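Local structure of hydroxymethyldihydropterin pyrophosphokinase-dihydropteroate synthase, putative (Plasmodium vivax, 5Z79) at residues E118-V124 and N215-E220; A133-I137 and V267-Y271; W409-E413 and V444-P449. The protein probably catalyses two successive steps of folate biosynthesis, pyrophosphorylation of 6-hydroxymethyl-7,8-dihydropterin and condensation of the resulting diphosphate with 4-aminobenzoate to dihydropteroate. One frame throughout, in Å; residues are numbered along the deposited sequence.

Interaction 1: E118-V124 and N215-E220; sequences ESIIREV and NYTIFE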
loop_
_atom_site.group_PDB
_atom_site.type_symbol
_atom_site.label_atom_id
_atom_site.label_comp_id
_atom_site.label_asym_id
_atom_site.label_seq_id
_atom_site.Cartn_x
_atom_site.Cartn_y
_atom_site.Cartn_z
ATOM N N GLU A 118 -51.778 23.841 7.737
ATOM C CA GLU A 118 -52.812 23.103 6.975
ATOM C C GLU A 118 -52.556 23.325 5.489
ATOM O O GLU A 118 -52.129 24.418 5.089
ATOM C CB GLU A 118 -54.196 23.646 7.311
ATOM C CG GLU A 118 -54.558 23.606 8.783
ATOM C CD GLU A 118 -55.040 22.228 9.202
ATOM O OE1 GLU A 118 -54.747 21.240 8.491
ATOM O OE2 GLU A 118 -55.743 22.131 10.238
ATOM N N SER A 119 -52.798 22.322 4.659
ATOM C CA SER A 119 -52.558 22.530 3.240
ATOM C C SER A 119 -53.602 23.443 2.652
ATOM O O SER A 119 -54.767 23.083 2.625
ATOM C CB SER A 119 -52.553 21.205 2.464
ATOM O OG SER A 119 -52.262 21.435 1.092
ATOM N N ILE A 120 -53.200 24.609 2.164
ATOM C CA ILE A 120 -54.100 25.395 1.342
ATOM C C ILE A 120 -54.589 24.523 0.211
ATOM O O ILE A 120 -55.795 24.317 0.087
ATOM C CB ILE A 120 -53.461 26.653 0.745
ATOM C CG1 ILE A 120 -53.413 27.791 1.784
ATOM C CG2 ILE A 120 -54.257 27.135 -0.458
ATOM C CD1 ILE A 120 -52.074 27.955 2.482
ATOM N N ILE A 121 -53.668 23.996 -0.595
ATOM C CA ILE A 121 -54.049 23.132 -1.718
ATOM C C ILE A 121 -54.666 21.787 -1.274
ATOM O O ILE A 121 -54.277 21.218 -0.263
ATOM C CB ILE A 121 -52.849 22.904 -2.685
ATOM C CG1 ILE A 121 -52.561 24.175 -3.434
ATOM C CG2 ILE A 121 -53.144 21.819 -3.730
ATOM C CD1 ILE A 121 -51.229 24.131 -4.108
ATOM N N ARG A 122 -55.615 21.299 -2.068
ATOM C CA ARG A 122 -56.315 20.030 -1.824
ATOM C C ARG A 122 -55.370 18.810 -1.672
ATOM O O ARG A 122 -54.630 18.463 -2.592
ATOM C CB ARG A 122 -57.353 19.803 -2.951
ATOM C CG ARG A 122 -58.074 18.468 -2.927
ATOM C CD ARG A 122 -58.911 18.237 -4.186
ATOM N NE ARG A 122 -58.308 17.309 -5.176
ATOM C CZ ARG A 122 -58.672 16.031 -5.402
ATOM N NH1 ARG A 122 -59.656 15.453 -4.709
ATOM N NH2 ARG A 122 -58.046 15.317 -6.343
ATOM N N GLU A 123 -55.417 18.169 -0.506
ATOM C CA GLU A 123 -54.735 16.899 -0.258
ATOM C C GLU A 123 -55.529 15.697 -0.808
ATOM O O GLU A 123 -56.671 15.816 -1.182
ATOM C CB GLU A 123 -54.455 16.717 1.243
ATOM C CG GLU A 123 -53.243 17.489 1.745
ATOM C CD GLU A 123 -52.700 16.957 3.076
ATOM O OE1 GLU A 123 -51.700 16.171 3.083
ATOM O OE2 GLU A 123 -53.290 17.313 4.127
ATOM N N VAL A 124 -54.904 14.537 -0.835
ATOM C CA VAL A 124 -55.432 13.345 -1.488
ATOM C C VAL A 124 -55.061 12.129 -0.615
ATOM O O VAL A 124 -54.062 12.176 0.120
ATOM C CB VAL A 124 -54.830 13.240 -2.915
ATOM C CG1 VAL A 124 -54.959 11.852 -3.508
ATOM C CG2 VAL A 124 -55.459 14.271 -3.840
ATOM N N ASN A 215 -45.633 17.590 5.403
ATOM C CA ASN A 215 -46.187 16.246 5.351
ATOM C C ASN A 215 -47.224 16.013 4.242
ATOM O O ASN A 215 -47.819 14.932 4.177
ATOM C CB ASN A 215 -46.819 15.900 6.717
ATOM C CG ASN A 215 -47.982 16.824 7.108
ATOM O OD1 ASN A 215 -47.943 18.038 6.926
ATOM N ND2 ASN A 215 -49.007 16.244 7.686
ATOM N N TYR A 216 -47.431 17.005 3.373
ATOM C CA TYR A 216 -48.580 16.999 2.464
ATOM C C TYR A 216 -48.495 15.864 1.459
ATOM O O TYR A 216 -47.402 15.477 1.053
ATOM C CB TYR A 216 -48.731 18.336 1.698
ATOM C CG TYR A 216 -48.886 19.629 2.516
ATOM C CD1 TYR A 216 -49.156 19.615 3.869
ATOM C CD2 TYR A 216 -48.782 20.868 1.886
ATOM C CE1 TYR A 216 -49.270 20.792 4.579
ATOM C CE2 TYR A 216 -48.915 22.052 2.580
ATOM C CZ TYR A 216 -49.160 22.018 3.932
ATOM O OH TYR A 216 -49.302 23.216 4.632
ATOM N N THR A 217 -49.666 15.343 1.096
ATOM C CA THR A 217 -49.845 14.347 0.048
ATOM C C THR A 217 -50.796 14.928 -0.958
ATOM O O THR A 217 -51.946 15.046 -0.680
ATOM C CB THR A 217 -50.512 13.064 0.585
ATOM O OG1 THR A 217 -49.627 12.379 1.478
ATOM C CG2 THR A 217 -50.880 12.111 -0.547
ATOM N N ILE A 218 -50.317 15.265 -2.140
ATOM C CA ILE A 218 -51.079 16.063 -3.103
ATOM C C ILE A 218 -50.979 15.481 -4.528
ATOM O O ILE A 218 -49.904 15.110 -4.975
ATOM C CB ILE A 218 -50.529 17.527 -3.113
ATOM C CG1 ILE A 218 -50.831 18.233 -1.779
ATOM C CG2 ILE A 218 -51.047 18.306 -4.319
ATOM C CD1 ILE A 218 -50.028 19.477 -1.514
ATOM N N PHE A 219 -52.098 15.432 -5.242
ATOM C CA PHE A 219 -52.076 15.193 -6.685
ATOM C C PHE A 219 -53.146 15.993 -7.450
ATOM O O PHE A 219 -54.326 15.658 -7.433
ATOM C CB PHE A 219 -52.210 13.714 -6.978
ATOM C CG PHE A 219 -51.671 13.319 -8.321
ATOM C CD1 PHE A 219 -52.323 13.689 -9.491
ATOM C CD2 PHE A 219 -50.527 12.578 -8.416
ATOM C CE1 PHE A 219 -51.842 13.326 -10.730
ATOM C CE2 PHE A 219 -50.039 12.210 -9.651
ATOM C CZ PHE A 219 -50.699 12.583 -10.810
ATOM N N GLU A 220 -52.702 17.051 -8.121
ATOM C CA GLU A 220 -53.557 17.870 -8.946
ATOM C C GLU A 220 -53.184 17.579 -10.379
ATOM O O GLU A 220 -52.093 17.873 -10.797
ATOM C CB GLU A 220 -53.418 19.363 -8.583
ATOM C CG GLU A 220 -53.997 19.729 -7.215
ATOM C CD GLU A 220 -55.460 19.311 -7.016
ATOM O OE1 GLU A 220 -56.312 19.740 -7.812
ATOM O OE2 GLU A 220 -55.754 18.548 -6.066
#
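Thr-217 O takes two donors from consecutive residues of 118-124: Val-124 N in a hydrogen bond of 3.0 Å, and Glu-123 CA in a CA-H...O contact of 3.4 Å. The neighbouring Thr-217 N donates to Glu-123 OE1 at 3.0 Å, the N-H...O angle being 160°, and the carboxylate oxygen accepts through its anti lone pair. The Glu-123 chain, extended beyond CG, runs along the backbone of 215-220 to make this bond, which is straighter than the one from Val-124.

At the N-terminal end of 118-124 Ser-119 sets its CB over the centre of one face of the Tyr-216 ring, 3.6 Å from the centroid and only 6° off the ring normal, which defines a CH-pi contact. The Tyr-216 hydroxyl is hydrogen-bonded to Asn-117 O. The neighbouring strand 218-220 pairs antiparallel with 262-264, which carries Leu-262 and Cys-263 of the nucleotide pocket in the pyrophosphokinase domain, so the loop 118-124 is fastened to the strand next to that pocket wall.

Ile-121 CG2 meets Ile-218 CG2 at 4.1 Å, the two side chains crossing at about a right angle, and Leu-262 adds to this apolar patch. Arg-122 NE forms a salt bridge with Glu-220 OE2 at 3.0 Å, on the syn lone pair and near the guanidinium plane. The guanidinium and carboxylate planes stand 87° apart, so the two groups are joined through this single N-H rather than side by side.

Interaction 2: A133-I137 and V267-Y271; sequences ARRII and VYTKY
Ile-137 on helix 126-146 meets Val-267, Tyr-268 and Tyr-271 with different parts of its side chain. The segment 267-271 belongs to the loop between strand 262-264 and helix 273-282 in the pyrophosphokinase domain, beside the bound ATP analogue: the side chain of Tyr-268 comes within about 4 Å of that ligand. The Ile-137 and Val-267 side chains run antiparallel, alongside one another, bringing CG1 of the isoleucine to 3.5 Å from CG1 of the valine. A chi1 of 175° turns this CG1 of Val-267 to the helix, where Ala-133 CB and Ile-136 CG2 border it more distantly.

Tyr-268 is likewise antiparallel to Ile-137, with its CE1 4.0 Å from Ile-137 CG1. At the far end of that ring the hydroxyl has a weak hydrogen bond from Asn-140, while Arg-272, a residue of both the pterin and nucleotide pockets, makes a cation-pi contact with the same tyrosine. Tyr-271 instead slants across the isoleucine and receives its terminal methyl. The Arg-134 side chain, bent at chi2 and chi3, crosses that of Tyr-271 at about a right angle, the guanidinium and ring planes 37° apart, and its CD lies 3.4 Å from Tyr-271 OH.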
loop_
_atom_site.group_PDB
_atom_site.type_symbol
_atom_site.label_atom_id
_atom_site.label_comp_id
_atom_site.label_asym_id
_atom_site.label_seq_id
_atom_site.Cartn_x
_atom_site.Cartn_y
_atom_site.Cartn_z
ATOM N N ALA A 133 -49.833 8.048 -9.556
ATOM C CA ALA A 133 -48.404 8.058 -9.770
ATOM C C ALA A 133 -48.017 6.906 -10.660
ATOM O O ALA A 133 -47.324 7.087 -11.651
ATOM C CB ALA A 133 -47.674 7.961 -8.448
ATOM N N ARG A 134 -48.501 5.717 -10.331
ATOM C CA ARG A 134 -48.138 4.526 -11.097
ATOM C C ARG A 134 -48.599 4.647 -12.566
ATOM O O ARG A 134 -47.930 4.172 -13.453
ATOM C CB ARG A 134 -48.632 3.252 -10.395
ATOM C CG ARG A 134 -48.286 3.209 -8.889
ATOM C CD ARG A 134 -46.873 2.761 -8.491
ATOM N NE ARG A 134 -46.330 1.599 -9.221
ATOM C CZ ARG A 134 -46.977 0.451 -9.473
ATOM N NH1 ARG A 134 -48.246 0.265 -9.101
ATOM N NH2 ARG A 134 -46.360 -0.526 -10.148
ATOM N N ARG A 135 -49.700 5.329 -12.840
ATOM C CA ARG A 135 -50.038 5.657 -14.227
ATOM C C ARG A 135 -48.988 6.529 -14.889
ATOM O O ARG A 135 -48.638 6.295 -16.024
ATOM C CB ARG A 135 -51.341 6.407 -14.309
ATOM C CG ARG A 135 -52.516 5.631 -13.829
ATOM C CD ARG A 135 -53.758 6.230 -14.434
ATOM N NE ARG A 135 -54.956 5.668 -13.816
ATOM C CZ ARG A 135 -55.542 4.522 -14.164
ATOM N NH1 ARG A 135 -55.053 3.750 -15.138
ATOM N NH2 ARG A 135 -56.647 4.144 -13.522
ATOM N N ILE A 136 -48.513 7.555 -14.191
ATOM C CA ILE A 136 -47.530 8.487 -14.756
ATOM C C ILE A 136 -46.204 7.791 -14.999
ATOM O O ILE A 136 -45.529 8.097 -15.977
ATOM C CB ILE A 136 -47.276 9.732 -13.838
ATOM C CG1 ILE A 136 -48.512 10.644 -13.770
ATOM C CG2 ILE A 136 -46.064 10.556 -14.290
ATOM C CD1 ILE A 136 -48.891 11.348 -15.066
ATOM N N ILE A 137 -45.831 6.881 -14.100
ATOM C CA ILE A 137 -44.574 6.156 -14.240
ATOM C C ILE A 137 -44.668 5.149 -15.367
ATOM O O ILE A 137 -43.755 5.075 -16.178
ATOM C CB ILE A 137 -44.145 5.417 -12.961
ATOM C CG1 ILE A 137 -43.815 6.414 -11.849
ATOM C CG2 ILE A 137 -42.929 4.539 -13.254
ATOM C CD1 ILE A 137 -43.713 5.772 -10.487
ATOM N N VAL A 267 -43.141 12.264 -7.995
ATOM C CA VAL A 267 -43.564 10.960 -8.475
ATOM C C VAL A 267 -42.497 9.897 -8.289
ATOM O O VAL A 267 -42.806 8.771 -7.878
ATOM C CB VAL A 267 -43.926 11.011 -9.970
ATOM C CG1 VAL A 267 -44.262 9.620 -10.499
ATOM C CG2 VAL A 267 -45.101 11.945 -10.206
ATOM N N TYR A 268 -41.258 10.266 -8.606
ATOM C CA TYR A 268 -40.102 9.358 -8.555
ATOM C C TYR A 268 -39.315 9.304 -7.259
ATOM O O TYR A 268 -38.325 8.592 -7.192
ATOM C CB TYR A 268 -39.147 9.689 -9.686
ATOM C CG TYR A 268 -39.718 9.306 -11.002
ATOM C CD1 TYR A 268 -39.617 8.004 -11.474
ATOM C CD2 TYR A 268 -40.382 10.230 -11.773
ATOM C CE1 TYR A 268 -40.132 7.645 -12.693
ATOM C CE2 TYR A 268 -40.916 9.875 -12.995
ATOM C CZ TYR A 268 -40.776 8.584 -13.443
ATOM O OH TYR A 268 -41.310 8.259 -14.644
ATOM N N THR A 269 -39.758 10.003 -6.224
ATOM C CA THR A 269 -38.948 10.126 -5.035
ATOM C C THR A 269 -38.457 8.786 -4.513
ATOM O O THR A 269 -37.288 8.637 -4.202
ATOM C CB THR A 269 -39.665 10.860 -3.892
ATOM O OG1 THR A 269 -40.078 12.173 -4.317
ATOM C CG2 THR A 269 -38.714 11.019 -2.732
ATOM N N LYS A 270 -39.334 7.798 -4.415
ATOM C CA LYS A 270 -38.935 6.523 -3.814
ATOM C C LYS A 270 -38.470 5.512 -4.848
ATOM O O LYS A 270 -38.096 4.406 -4.490
ATOM C CB LYS A 270 -40.050 5.971 -2.897
ATOM C CG LYS A 270 -40.997 4.931 -3.482
ATOM C CD LYS A 270 -42.239 4.786 -2.593
ATOM C CE LYS A 270 -42.872 3.404 -2.573
ATOM N NZ LYS A 270 -44.230 3.532 -1.964
ATOM N N TYR A 271 -38.460 5.901 -6.117
ATOM C CA TYR A 271 -38.112 4.977 -7.190
ATOM C C TYR A 271 -36.775 5.252 -7.922
ATOM O O TYR A 271 -36.357 4.440 -8.742
ATOM C CB TYR A 271 -39.227 4.958 -8.217
ATOM C CG TYR A 271 -40.600 4.632 -7.682
ATOM C CD1 TYR A 271 -40.917 3.358 -7.264
ATOM C CD2 TYR A 271 -41.591 5.589 -7.645
ATOM C CE1 TYR A 271 -42.179 3.048 -6.806
ATOM C CE2 TYR A 271 -42.861 5.291 -7.193
ATOM C CZ TYR A 271 -43.150 4.020 -6.770
ATOM O OH TYR A 271 -44.415 3.724 -6.317
#

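Interaction 3: W409-E413 and V444-P449; sequences WHKLE and VRDAKP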
loop_
_atom_site.group_PDB
_atom_site.type_symbol
_atom_site.label_atom_id
_atom_site.label_comp_id
_atom_site.label_asym_id
_atom_site.label_seq_id
_atom_site.Cartn_x
_atom_site.Cartn_y
_atom_site.Cartn_z
ATOM N N TRP A 409 -0.263 36.470 -11.714
ATOM C CA TRP A 409 -1.015 35.527 -12.522
ATOM C C TRP A 409 -1.772 36.201 -13.626
ATOM O O TRP A 409 -2.028 35.620 -14.644
ATOM C CB TRP A 409 -2.031 34.773 -11.682
ATOM C CG TRP A 409 -2.632 33.660 -12.442
ATOM C CD1 TRP A 409 -3.805 33.665 -13.125
ATOM C CD2 TRP A 409 -2.062 32.371 -12.638
ATOM N NE1 TRP A 409 -4.017 32.450 -13.722
ATOM C CE2 TRP A 409 -2.953 31.638 -13.440
ATOM C CE3 TRP A 409 -0.873 31.756 -12.204
ATOM C CZ2 TRP A 409 -2.699 30.337 -13.819
ATOM C CZ3 TRP A 409 -0.627 30.470 -12.571
ATOM C CH2 TRP A 409 -1.534 29.769 -13.372
ATOM N N HIS A 410 -2.190 37.423 -13.404
ATOM C CA HIS A 410 -2.977 38.131 -14.400
ATOM C C HIS A 410 -2.084 38.601 -15.564
ATOM O O HIS A 410 -2.546 38.691 -16.713
ATOM C CB HIS A 410 -3.726 39.291 -13.718
ATOM C CG HIS A 410 -4.473 40.181 -14.658
ATOM N ND1 HIS A 410 -5.765 39.916 -15.057
ATOM C CD2 HIS A 410 -4.121 41.350 -15.247
ATOM C CE1 HIS A 410 -6.173 40.879 -15.867
ATOM N NE2 HIS A 410 -5.189 41.754 -16.005
ATOM N N LYS A 411 -0.815 38.888 -15.265
ATOM C CA LYS A 411 0.179 39.183 -16.305
ATOM C C LYS A 411 0.455 37.966 -17.206
ATOM O O LYS A 411 0.669 38.101 -18.406
ATOM C CB LYS A 411 1.506 39.612 -15.682
ATOM C CG LYS A 411 1.578 41.041 -15.186
ATOM C CD LYS A 411 2.877 41.182 -14.418
ATOM C CE LYS A 411 3.169 42.613 -14.032
ATOM N NZ LYS A 411 4.153 42.600 -12.914
ATOM N N LEU A 412 0.487 36.784 -16.601
ATOM C CA LEU A 412 0.543 35.541 -17.337
ATOM C C LEU A 412 -0.598 35.461 -18.353
ATOM O O LEU A 412 -0.350 35.437 -19.552
ATOM C CB LEU A 412 0.504 34.384 -16.348
ATOM C CG LEU A 412 0.722 32.938 -16.780
ATOM C CD1 LEU A 412 1.919 32.757 -17.692
ATOM C CD2 LEU A 412 0.903 32.106 -15.526
ATOM N N GLU A 413 -1.844 35.478 -17.890
ATOM C CA GLU A 413 -2.997 35.476 -18.800
ATOM C C GLU A 413 -2.899 36.535 -19.943
ATOM O O GLU A 413 -3.320 36.301 -21.069
ATOM C CB GLU A 413 -4.286 35.701 -18.024
ATOM C CG GLU A 413 -4.519 34.808 -16.813
ATOM C CD GLU A 413 -5.986 34.779 -16.376
ATOM O OE1 GLU A 413 -6.707 35.680 -16.840
ATOM O OE2 GLU A 413 -6.414 33.872 -15.589
ATOM N N VAL A 444 -5.016 28.198 -19.151
ATOM C CA VAL A 444 -4.363 28.947 -18.083
ATOM C C VAL A 444 -5.178 28.891 -16.796
ATOM O O VAL A 444 -4.641 28.655 -15.724
ATOM C CB VAL A 444 -4.132 30.423 -18.426
ATOM C CG1 VAL A 444 -3.604 31.158 -17.197
ATOM C CG2 VAL A 444 -3.158 30.552 -19.581
ATOM N N ARG A 445 -6.479 29.102 -16.871
ATOM C CA ARG A 445 -7.209 29.187 -15.626
ATOM C C ARG A 445 -7.328 27.838 -14.955
ATOM O O ARG A 445 -7.247 27.739 -13.729
ATOM C CB ARG A 445 -8.559 29.886 -15.811
ATOM C CG ARG A 445 -9.708 29.027 -16.276
ATOM C CD ARG A 445 -10.925 29.911 -16.421
ATOM N NE ARG A 445 -10.802 30.822 -17.559
ATOM C CZ ARG A 445 -11.551 30.766 -18.655
ATOM N NH1 ARG A 445 -12.503 29.841 -18.778
ATOM N NH2 ARG A 445 -11.335 31.637 -19.641
ATOM N N ASP A 446 -7.493 26.789 -15.748
ATOM C CA ASP A 446 -7.426 25.429 -15.187
ATOM C C ASP A 446 -6.037 25.152 -14.569
ATOM O O ASP A 446 -5.929 24.378 -13.620
ATOM C CB ASP A 446 -7.750 24.338 -16.226
ATOM C CG ASP A 446 -9.192 24.441 -16.818
ATOM O OD1 ASP A 446 -10.041 25.304 -16.346
ATOM O OD2 ASP A 446 -9.432 23.616 -17.781
ATOM N N ALA A 447 -4.984 25.776 -15.093
ATOM C CA ALA A 447 -3.635 25.589 -14.544
ATOM C C ALA A 447 -3.436 26.249 -13.199
ATOM O O ALA A 447 -2.728 25.725 -12.369
ATOM C CB ALA A 447 -2.588 26.097 -15.516
ATOM N N LYS A 448 -4.068 27.398 -12.991
ATOM C CA LYS A 448 -3.887 28.196 -11.778
ATOM C C LYS A 448 -4.153 27.382 -10.553
ATOM O O LYS A 448 -5.197 26.767 -10.478
ATOM C CB LYS A 448 -4.868 29.374 -11.789
ATOM C CG LYS A 448 -4.707 30.442 -10.691
ATOM C CD LYS A 448 -6.014 31.211 -10.456
ATOM C CE LYS A 448 -6.532 31.835 -11.761
ATOM N NZ LYS A 448 -7.712 32.741 -11.667
ATOM N N PRO A 449 -3.227 27.397 -9.585
ATOM C CA PRO A 449 -3.420 26.681 -8.344
ATOM C C PRO A 449 -4.552 27.230 -7.463
ATOM O O PRO A 449 -4.775 28.429 -7.404
ATOM C CB PRO A 449 -2.068 26.838 -7.639
ATOM C CG PRO A 449 -1.468 28.040 -8.222
ATOM C CD PRO A 449 -1.896 28.012 -9.644
#
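Trp-409 of helix 394-418 lies against Lys-448 and Val-444, at the C-terminal end of helix 437-447. Both helices belong to the connection between the parallel strands 374-378 and 450-454 of the TIM-barrel dihydropteroate synthase domain.

The tight part is the indole. With chi1 at -170° it swings away from the backbone N, across to the second helix. Lys-448 CG covers one face, 3.7 Å from the centroid of the five-membered ring and 20° off its normal, a CH-pi contact. Leu-412 CD2 sits above the opposite face, so each face has a side-chain carbon over it, both toward the rim of the indole. Val-444 O lies at its edge, near the ring plane, and Pro-449 CD approaches CZ3 of Trp-409 at 4.0 Å. Phe-365 from helix 357-369 also touches this tryptophan.

The partly exposed side, toward Glu-413, is looser. Trp-409 NE1 gives Glu-413 OE2 a weak bond within the first helix, 3.4 Å long and bent to 126° at the hydrogen. The same oxygen is 4.3 Å from Lys-448 NZ, beyond a salt bridge, so any attraction there is probably a diffuse one between charges. Further back along the chain, Glu-413 CG lies 3.8 Å from Val-444 CG1.

From the N terminus, 118-124 comes first and helix segment 133-137 next; 215-220 then closes interaction 1, and 267-271 closes interaction 2. Their segments alternate, so the two loops cross rather than nest, within the pyrophosphokinase part. They also touch: Phe-219 CZ of interaction 1 packs 4.2 Å from Ile-136 CG1 of interaction 2, joining strand 218-220 to helix 126-146. Interaction 3 opens only after both have closed. It spans a much shorter loop, with 30 residues between its segments, and joins two helices of the synthase barrel. Its centre lies about 53 Å from that of interaction 1 and about 47 Å from that of interaction 2, across the chain's centre.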